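Tailspike protein (Acinetobacter phage vB_ApiP_P1, PDB 6E1R) probably serves as the trimeric receptor-binding spike of the phage, recognising and cleaving the capsular polysaccharide of its Acinetobacter baumannii host. Local coordinates at residues A[77-81]-A[82-86]; A[95-98]-A[99-103]; A[188-191]-A[192-195]. All blocks are in the same frame, centred on the assembly; numbering follows the deposited sequence.

Contact 1: residues A[77-81]-A[82-86]; sequences GVLTV and SACGA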
ATOM      1  N   GLY A  77     -39.054  -8.576   9.250  1.00 55.92           N
ATOM      2  CA  GLY A  77     -38.154  -7.542   9.716  1.00 55.30           C
ATOM      3  C   GLY A  77     -37.353  -6.882   8.620  1.00 54.56           C
ATOM      4  O   GLY A  77     -36.347  -6.230   8.905  1.00 56.49           O
ATOM      5  N   VAL A  78     -37.779  -7.029   7.369  1.00 55.74           N
ATOM      6  CA  VAL A  78     -37.044  -6.515   6.220  1.00 55.05           C
ATOM      7  C   VAL A  78     -38.038  -5.936   5.223  1.00 48.76           C
ATOM      8  O   VAL A  78     -39.097  -6.521   4.975  1.00 48.09           O
ATOM      9  CB  VAL A  78     -36.182  -7.622   5.575  1.00 54.92           C
ATOM     10  CG1 VAL A  78     -36.151  -7.483   4.060  1.00 57.74           C
ATOM     11  CG2 VAL A  78     -34.772  -7.584   6.142  1.00 60.34           C
ATOM     12  N   LEU A  79     -37.696  -4.780   4.660  1.00 53.34           N
ATOM     13  CA  LEU A  79     -38.489  -4.160   3.606  1.00 49.29           C
ATOM     14  C   LEU A  79     -37.994  -4.658   2.253  1.00 49.80           C
ATOM     15  O   LEU A  79     -36.810  -4.516   1.930  1.00 56.46           O
ATOM     16  CB  LEU A  79     -38.405  -2.636   3.688  1.00 50.23           C
ATOM     17  CG  LEU A  79     -39.226  -1.867   2.650  1.00 50.50           C
ATOM     18  CD1 LEU A  79     -40.670  -2.340   2.647  1.00 49.29           C
ATOM     19  CD2 LEU A  79     -39.154  -0.370   2.903  1.00 51.76           C
ATOM     20  N   THR A  80     -38.898  -5.225   1.461  1.00 50.98           N
ATOM     21  CA  THR A  80     -38.559  -5.818   0.177  1.00 50.08           C
ATOM     22  C   THR A  80     -39.247  -5.046  -0.939  1.00 50.75           C
ATOM     23  O   THR A  80     -40.304  -4.442  -0.733  1.00 54.54           O
ATOM     24  CB  THR A  80     -38.970  -7.298   0.102  1.00 55.20           C
ATOM     25  OG1 THR A  80     -40.394  -7.410   0.212  1.00 59.21           O
ATOM     26  CG2 THR A  80     -38.323  -8.089   1.228  1.00 50.62           C
ATOM     27  N   VAL A  81     -38.632  -5.064  -2.125  1.00 52.20           N
ATOM     28  CA  VAL A  81     -39.233  -4.387  -3.271  1.00 54.29           C
ATOM     29  C   VAL A  81     -40.545  -5.062  -3.657  1.00 56.57           C
ATOM     30  O   VAL A  81     -41.443  -4.415  -4.209  1.00 53.19           O
ATOM     31  CB  VAL A  81     -38.248  -4.325  -4.460  1.00 55.53           C
ATOM     32  CG1 VAL A  81     -36.829  -4.076  -3.973  1.00 62.08           C
ATOM     33  CG2 VAL A  81     -38.318  -5.587  -5.309  1.00 56.03           C
ATOM     34  N   SER A  82     -40.682  -6.360  -3.373  1.00 46.71           N
ATOM     35  CA  SER A  82     -41.942  -7.044  -3.643  1.00 48.63           C
ATOM     36  C   SER A  82     -43.068  -6.488  -2.788  1.00 49.46           C
ATOM     37  O   SER A  82     -44.218  -6.431  -3.235  1.00 52.80           O
ATOM     38  CB  SER A  82     -41.796  -8.546  -3.396  1.00 49.72           C
ATOM     39  OG  SER A  82     -40.856  -9.124  -4.283  1.00 63.75           O
ATOM     40  N   ALA A  83     -42.758  -6.067  -1.562  1.00 48.83           N
ATOM     41  CA  ALA A  83     -43.749  -5.441  -0.698  1.00 52.68           C
ATOM     42  C   ALA A  83     -44.107  -4.024  -1.127  1.00 53.12           C
ATOM     43  O   ALA A  83     -44.965  -3.405  -0.488  1.00 57.83           O
ATOM     44  CB  ALA A  83     -43.246  -5.432   0.747  1.00 49.27           C
ATOM     45  N   CYS A  84     -43.483  -3.494  -2.178  1.00 53.31           N
ATOM     46  CA  CYS A  84     -43.784  -2.156  -2.670  1.00 55.29           C
ATOM     47  C   CYS A  84     -44.463  -2.168  -4.035  1.00 59.19           C
ATOM     48  O   CYS A  84     -44.557  -1.116  -4.676  1.00 61.84           O
ATOM     49  CB  CYS A  84     -42.509  -1.312  -2.724  1.00 52.92           C
ATOM     50  SG  CYS A  84     -41.695  -1.096  -1.124  1.00 53.56           S
ATOM     51  N   GLY A  85     -44.933  -3.323  -4.495  1.00 61.11           N
ATOM     52  CA  GLY A  85     -45.644  -3.414  -5.752  1.00 62.79           C
ATOM     53  C   GLY A  85     -44.897  -4.074  -6.892  1.00 64.44           C
ATOM     54  O   GLY A  85     -45.401  -4.063  -8.022  1.00 70.04           O
ATOM     55  N   ALA A  86     -43.720  -4.642  -6.644  1.00 56.13           N
ATOM     56  CA  ALA A  86     -42.952  -5.290  -7.701  1.00 54.31           C
ATOM     57  C   ALA A  86     -43.615  -6.612  -8.064  1.00 55.19           C
ATOM     58  O   ALA A  86     -43.662  -7.538  -7.249  1.00 58.84           O
ATOM     59  CB  ALA A  86     -41.509  -5.504  -7.256  1.00 47.66           C
TER

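Contact 2: residues A[95-98]-A[99-103]; sequences AALD and LAVNT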
ATOM      1  N   ALA A  95     -41.980   1.812 -11.496  1.00 51.83           N
ATOM      2  CA  ALA A  95     -42.755   2.527 -10.488  1.00 54.87           C
ATOM      3  C   ALA A  95     -42.684   1.838  -9.133  1.00 47.20           C
ATOM      4  O   ALA A  95     -42.728   2.507  -8.093  1.00 46.81           O
ATOM      5  CB  ALA A  95     -44.208   2.665 -10.941  1.00 50.14           C
ATOM      6  N   ALA A  96     -42.566   0.509  -9.122  1.00 47.19           N
ATOM      7  CA  ALA A  96     -42.418  -0.209  -7.863  1.00 46.64           C
ATOM      8  C   ALA A  96     -41.079   0.103  -7.209  1.00 51.27           C
ATOM      9  O   ALA A  96     -41.006   0.287  -5.988  1.00 53.11           O
ATOM     10  CB  ALA A  96     -42.566  -1.711  -8.094  1.00 47.33           C
ATOM     11  N   LEU A  97     -40.009   0.170  -8.005  1.00 49.88           N
ATOM     12  CA  LEU A  97     -38.703   0.498  -7.447  1.00 48.36           C
ATOM     13  C   LEU A  97     -38.681   1.925  -6.914  1.00 47.65           C
ATOM     14  O   LEU A  97     -38.112   2.185  -5.847  1.00 40.95           O
ATOM     15  CB  LEU A  97     -37.612   0.299  -8.499  1.00 49.66           C
ATOM     16  CG  LEU A  97     -36.169   0.524  -8.041  1.00 47.98           C
ATOM     17  CD1 LEU A  97     -35.807  -0.412  -6.898  1.00 49.50           C
ATOM     18  CD2 LEU A  97     -35.202   0.355  -9.201  1.00 43.82           C
ATOM     19  N   ASP A  98     -39.315   2.857  -7.631  1.00 50.78           N
ATOM     20  CA  ASP A  98     -39.367   4.242  -7.170  1.00 50.37           C
ATOM     21  C   ASP A  98     -40.049   4.344  -5.813  1.00 49.16           C
ATOM     22  O   ASP A  98     -39.567   5.051  -4.920  1.00 45.33           O
ATOM     23  CB  ASP A  98     -40.081   5.113  -8.205  1.00 55.79           C
ATOM     24  CG  ASP A  98     -40.053   6.586  -7.846  1.00 58.42           C
ATOM     25  OD1 ASP A  98     -38.948   7.162  -7.776  1.00 56.44           O
ATOM     26  OD2 ASP A  98     -41.138   7.169  -7.640  1.00 61.11           O
ATOM     27  N   LEU A  99     -41.170   3.641  -5.638  1.00 47.49           N
ATOM     28  CA  LEU A  99     -41.827   3.616  -4.337  1.00 52.08           C
ATOM     29  C   LEU A  99     -40.957   2.941  -3.285  1.00 47.43           C
ATOM     30  O   LEU A  99     -41.017   3.301  -2.106  1.00 48.81           O
ATOM     31  CB  LEU A  99     -43.177   2.908  -4.453  1.00 46.43           C
ATOM     32  CG  LEU A  99     -44.029   2.792  -3.189  1.00 47.31           C
ATOM     33  CD1 LEU A  99     -44.258   4.159  -2.567  1.00 47.67           C
ATOM     34  CD2 LEU A  99     -45.352   2.121  -3.517  1.00 48.96           C
ATOM     35  N   ALA A 100     -40.131   1.976  -3.694  1.00 46.49           N
ATOM     36  CA  ALA A 100     -39.270   1.280  -2.744  1.00 45.68           C
ATOM     37  C   ALA A 100     -38.175   2.198  -2.211  1.00 46.61           C
ATOM     38  O   ALA A 100     -37.941   2.257  -0.997  1.00 46.99           O
ATOM     39  CB  ALA A 100     -38.668   0.037  -3.401  1.00 47.42           C
ATOM     40  N   VAL A 101     -37.493   2.925  -3.104  1.00 42.94           N
ATOM     41  CA  VAL A 101     -36.444   3.845  -2.669  1.00 39.35           C
ATOM     42  C   VAL A 101     -37.034   4.963  -1.822  1.00 43.31           C
ATOM     43  O   VAL A 101     -36.454   5.364  -0.805  1.00 39.97           O
ATOM     44  CB  VAL A 101     -35.680   4.408  -3.884  1.00 38.62           C
ATOM     45  CG1 VAL A 101     -34.398   5.084  -3.436  1.00 38.31           C
ATOM     46  CG2 VAL A 101     -35.383   3.317  -4.897  1.00 38.20           C
ATOM     47  N   ASN A 102     -38.189   5.495  -2.233  1.00 41.36           N
ATOM     48  CA  ASN A 102     -38.838   6.549  -1.458  1.00 42.41           C
ATOM     49  C   ASN A 102     -39.273   6.049  -0.085  1.00 42.95           C
ATOM     50  O   ASN A 102     -39.167   6.781   0.906  1.00 46.32           O
ATOM     51  CB  ASN A 102     -40.040   7.102  -2.225  1.00 48.47           C
ATOM     52  CG  ASN A 102     -39.636   7.959  -3.412  1.00 49.70           C
ATOM     53  OD1 ASN A 102     -38.766   8.822  -3.301  1.00 56.56           O
ATOM     54  ND2 ASN A 102     -40.273   7.728  -4.553  1.00 47.96           N
ATOM     55  N   THR A 103     -39.753   4.807  -0.002  1.00 44.33           N
ATOM     56  CA  THR A 103     -40.223   4.279   1.277  1.00 44.07           C
ATOM     57  C   THR A 103     -39.060   3.923   2.193  1.00 43.04           C
ATOM     58  O   THR A 103     -39.056   4.291   3.372  1.00 43.61           O
ATOM     59  CB  THR A 103     -41.119   3.058   1.050  1.00 44.56           C
ATOM     60  OG1 THR A 103     -42.263   3.437   0.274  1.00 45.59           O
ATOM     61  CG2 THR A 103     -41.581   2.479   2.377  1.00 45.44           C
TER

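Contact 3: residues A[188-191]-A[192-195]; sequences GYLS and QSTF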
ATOM      1  N   GLY A 188     -24.373  15.875 -10.930  1.00 48.58           N
ATOM      2  CA  GLY A 188     -24.691  15.604  -9.542  1.00 42.83           C
ATOM      3  C   GLY A 188     -23.725  14.614  -8.920  1.00 35.25           C
ATOM      4  O   GLY A 188     -23.202  13.714  -9.579  1.00 43.95           O
ATOM      5  N   TYR A 189     -23.497  14.780  -7.621  1.00 35.27           N
ATOM      6  CA  TYR A 189     -22.498  14.000  -6.898  1.00 40.35           C
ATOM      7  C   TYR A 189     -23.094  12.679  -6.425  1.00 39.04           C
ATOM      8  O   TYR A 189     -24.081  12.668  -5.680  1.00 43.38           O
ATOM      9  CB  TYR A 189     -21.961  14.793  -5.708  1.00 44.07           C
ATOM     10  CG  TYR A 189     -20.572  15.356  -5.901  1.00 46.41           C
ATOM     11  CD1 TYR A 189     -19.735  14.882  -6.904  1.00 46.03           C
ATOM     12  CD2 TYR A 189     -20.094  16.360  -5.071  1.00 48.63           C
ATOM     13  CE1 TYR A 189     -18.460  15.396  -7.071  1.00 42.68           C
ATOM     14  CE2 TYR A 189     -18.826  16.880  -5.231  1.00 49.45           C
ATOM     15  CZ  TYR A 189     -18.014  16.396  -6.232  1.00 45.65           C
ATOM     16  OH  TYR A 189     -16.751  16.916  -6.387  1.00 47.97           O
ATOM     17  N   LEU A 190     -22.495  11.570  -6.854  1.00 36.12           N
ATOM     18  CA  LEU A 190     -22.749  10.263  -6.247  1.00 35.62           C
ATOM     19  C   LEU A 190     -21.733  10.130  -5.121  1.00 36.46           C
ATOM     20  O   LEU A 190     -20.655   9.559  -5.290  1.00 38.90           O
ATOM     21  CB  LEU A 190     -22.625   9.144  -7.275  1.00 38.46           C
ATOM     22  CG  LEU A 190     -23.447   7.865  -7.068  1.00 37.67           C
ATOM     23  CD1 LEU A 190     -23.342   6.958  -8.288  1.00 38.99           C
ATOM     24  CD2 LEU A 190     -23.032   7.113  -5.816  1.00 33.88           C
ATOM     25  N   SER A 191     -22.078  10.673  -3.957  1.00 38.71           N
ATOM     26  CA  SER A 191     -21.120  10.918  -2.889  1.00 36.56           C
ATOM     27  C   SER A 191     -21.310   9.950  -1.729  1.00 36.79           C
ATOM     28  O   SER A 191     -22.439   9.591  -1.382  1.00 37.46           O
ATOM     29  CB  SER A 191     -21.241  12.358  -2.383  1.00 38.85           C
ATOM     30  OG  SER A 191     -20.453  12.560  -1.224  1.00 44.52           O
ATOM     31  N   GLN A 192     -20.189   9.543  -1.134  1.00 36.12           N
ATOM     32  CA  GLN A 192     -20.149   8.731   0.081  1.00 36.55           C
ATOM     33  C   GLN A 192     -20.964   7.447  -0.076  1.00 42.09           C
ATOM     34  O   GLN A 192     -21.872   7.145   0.701  1.00 50.26           O
ATOM     35  CB  GLN A 192     -20.611   9.544   1.292  1.00 33.17           C
ATOM     36  CG  GLN A 192     -19.670  10.690   1.643  1.00 38.49           C
ATOM     37  CD  GLN A 192     -20.069  11.418   2.909  1.00 42.51           C
ATOM     38  OE1 GLN A 192     -21.148  11.193   3.455  1.00 54.10           O
ATOM     39  NE2 GLN A 192     -19.195  12.297   3.386  1.00 40.45           N
ATOM     40  N   SER A 193     -20.613   6.684  -1.105  1.00 43.71           N
ATOM     41  CA  SER A 193     -21.283   5.435  -1.429  1.00 42.81           C
ATOM     42  C   SER A 193     -20.313   4.269  -1.293  1.00 43.06           C
ATOM     43  O   SER A 193     -19.093   4.442  -1.217  1.00 44.79           O
ATOM     44  CB  SER A 193     -21.865   5.473  -2.847  1.00 42.15           C
ATOM     45  OG  SER A 193     -22.613   4.301  -3.120  1.00 44.89           O
ATOM     46  N   THR A 194     -20.878   3.065  -1.265  1.00 39.81           N
ATOM     47  CA  THR A 194     -20.101   1.835  -1.210  1.00 35.38           C
ATOM     48  C   THR A 194     -20.707   0.835  -2.179  1.00 36.87           C
ATOM     49  O   THR A 194     -21.924   0.623  -2.174  1.00 41.18           O
ATOM     50  CB  THR A 194     -20.074   1.244   0.206  1.00 34.09           C
ATOM     51  OG1 THR A 194     -19.488   2.186   1.113  1.00 37.06           O
ATOM     52  CG2 THR A 194     -19.268  -0.048   0.231  1.00 31.73           C
ATOM     53  N   PHE A 195     -19.867   0.239  -3.018  1.00 34.66           N
ATOM     54  CA  PHE A 195     -20.283  -0.793  -3.963  1.00 35.13           C
ATOM     55  C   PHE A 195     -19.628  -2.100  -3.531  1.00 43.89           C
ATOM     56  O   PHE A 195     -18.438  -2.320  -3.772  1.00 46.10           O
ATOM     57  CB  PHE A 195     -19.908  -0.406  -5.390  1.00 30.60           C
ATOM     58  CG  PHE A 195     -20.606   0.829  -5.882  1.00 34.04           C
ATOM     59  CD1 PHE A 195     -20.072   2.086  -5.642  1.00 37.26           C
ATOM     60  CD2 PHE A 195     -21.805   0.736  -6.568  1.00 34.65           C
ATOM     61  CE1 PHE A 195     -20.713   3.226  -6.089  1.00 40.95           C
ATOM     62  CE2 PHE A 195     -22.454   1.873  -7.017  1.00 38.77           C
ATOM     63  CZ  PHE A 195     -21.908   3.120  -6.777  1.00 40.26           C
TER

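Contact 1: residues A[77-81]-A[82-86]
Val81 meets Cys84 and Ala86 across a tight turn: Thr80 closes the short strand 79-80, and Val81 follows it into the bend. The carbonyl O of Val81 takes the N-H of Cys84 at 3.0 Å. A weak second bond, from Ala86 N to Val81 O at 3.3 Å, carries the grip on to the end of the segment. On its side-chain side, Val81 lays CG2 against the CB of Ala86 at 3.7 Å. Thr80 works one step earlier. With its hydroxyl between backbone N and carbonyl carbon (chi1 63°), OG1 accepts the N-H of Ala83 at 3.2 Å, while Thr80 O takes the same N-H only weakly. The methyl of Ala83 lies beside that hydroxyl, with CB 3.5 Å from OG1. Ser82 turns its own OG away from this network to bond Asp114. Upstream in the strand, Leu79 CD1 packs on Cys84 SG at 4.1 Å, and this patch meets helix 94-106, Leu79 on Thr103 and Ala104, Cys84 on Ala100. Strand 79-80 pairs in parallel with 111-113, and the strand running into a 3-10 turn at 82-83 is the opening of a beta-alpha-beta unit at the N-terminal end of the parallel beta-helix.

Contact 2: residues A[95-98]-A[99-103]
Helix 94-106, the alpha element of the beta-alpha-beta unit between strands 79-80 and 111-113, runs through residues 95-103 as regular helix, where Leu97 meets Val101 and Asp98 meets Asn102. Four successive i to i+4 backbone bonds run through it; that from Val101 N to Leu97 O is 2.9 Å long. The side chain of Val101 comes close to the same carbonyl: its CG1 is anti to the backbone N (chi1 -166°), which puts CG2 beside that N and close to Leu97 O, obliquely beyond the oxygen. CG2 also touches Leu97 CD1 at 4.3 Å, a modest apolar step along one face. On another face, the side chains of Asp98 and Asn102 cross obliquely with carboxylate and amide planes 88° apart. Asn102 ND2 comes to 3.3 Å from Asp98 OD2. Further on, Leu99 O is held by two donors of one residue: Thr103 N, at 2.9 Å, and Thr103 OG1, at 2.7 Å, reach it from opposite faces of its plane. The small side chains pack against the preceding turn, Ala96 on Ala86 and Ala100 on Cys84, while Leu99 rests on Val64. The helix packs on Thr123 of strand 123-124 through Leu97, Asp98 and Val101, and on strand 79-80 through Thr103, which Leu79 touches.

Contact 3: residues A[188-191]-A[192-195]
Leu190 and Phe195 meet inside a coil of the parallel beta-helix, on the two arms of strand 189-196, which is bent at Gln192. From CB the leucine chain leaves with CG anti to the backbone N (chi1 -152°); CB and CG have no close partner across the bend, and the contact is made at the CD2 methyl. This methyl lies against Ser193 CB at 3.6 Å and has Ser193 OG at 3.9 Å. CD2 also approaches the Phe195 ring, obliquely at its far carbon CZ, 4.3 Å away, with CD1 at a similar distance. Leu190 further touches Leu212 and Ser164 of the adjoining strands. The bend that makes this possible has Gln192 in the left-handed region, with phi and psi near 55° and 56°. The interior row continues on both neighbouring coils: Phe195 stacks with Phe217 and meets Phe166 with nearly parallel planes, while Ser193 OG is hydrogen-bonded to Ser164 OG, which satisfies a hydroxyl buried beside the leucine. Thr194, by contrast, faces the trimer interface and bonds His197 of the second subunit. On the outer side of the bend, the OG of Ser191 bonds Glu162 OE2 and lies 3.5 Å from Gln192 CG.

Contacts 1 and 2 belong to one beta-alpha-beta unit and touch directly, with centres 9 Å apart: Ala96 CB lies 3.5 Å from Ala86 N, and Leu99 CD2 is 3.5 Å from Cys84 O. Contact 3 is further along the beta-helix, its centre about 24 Å from that of contact 1 and 19 Å from that of contact 2, and it touches neither. Contacts 1 and 3 are nevertheless linked through a parallel run of strands, from 79-80 through 111-113, 129-133 and 164-167 to 189-196. Contact 3 has a bound sodium ion about 8 Å from the side chain of Gln192, and it also reaches a second subunit.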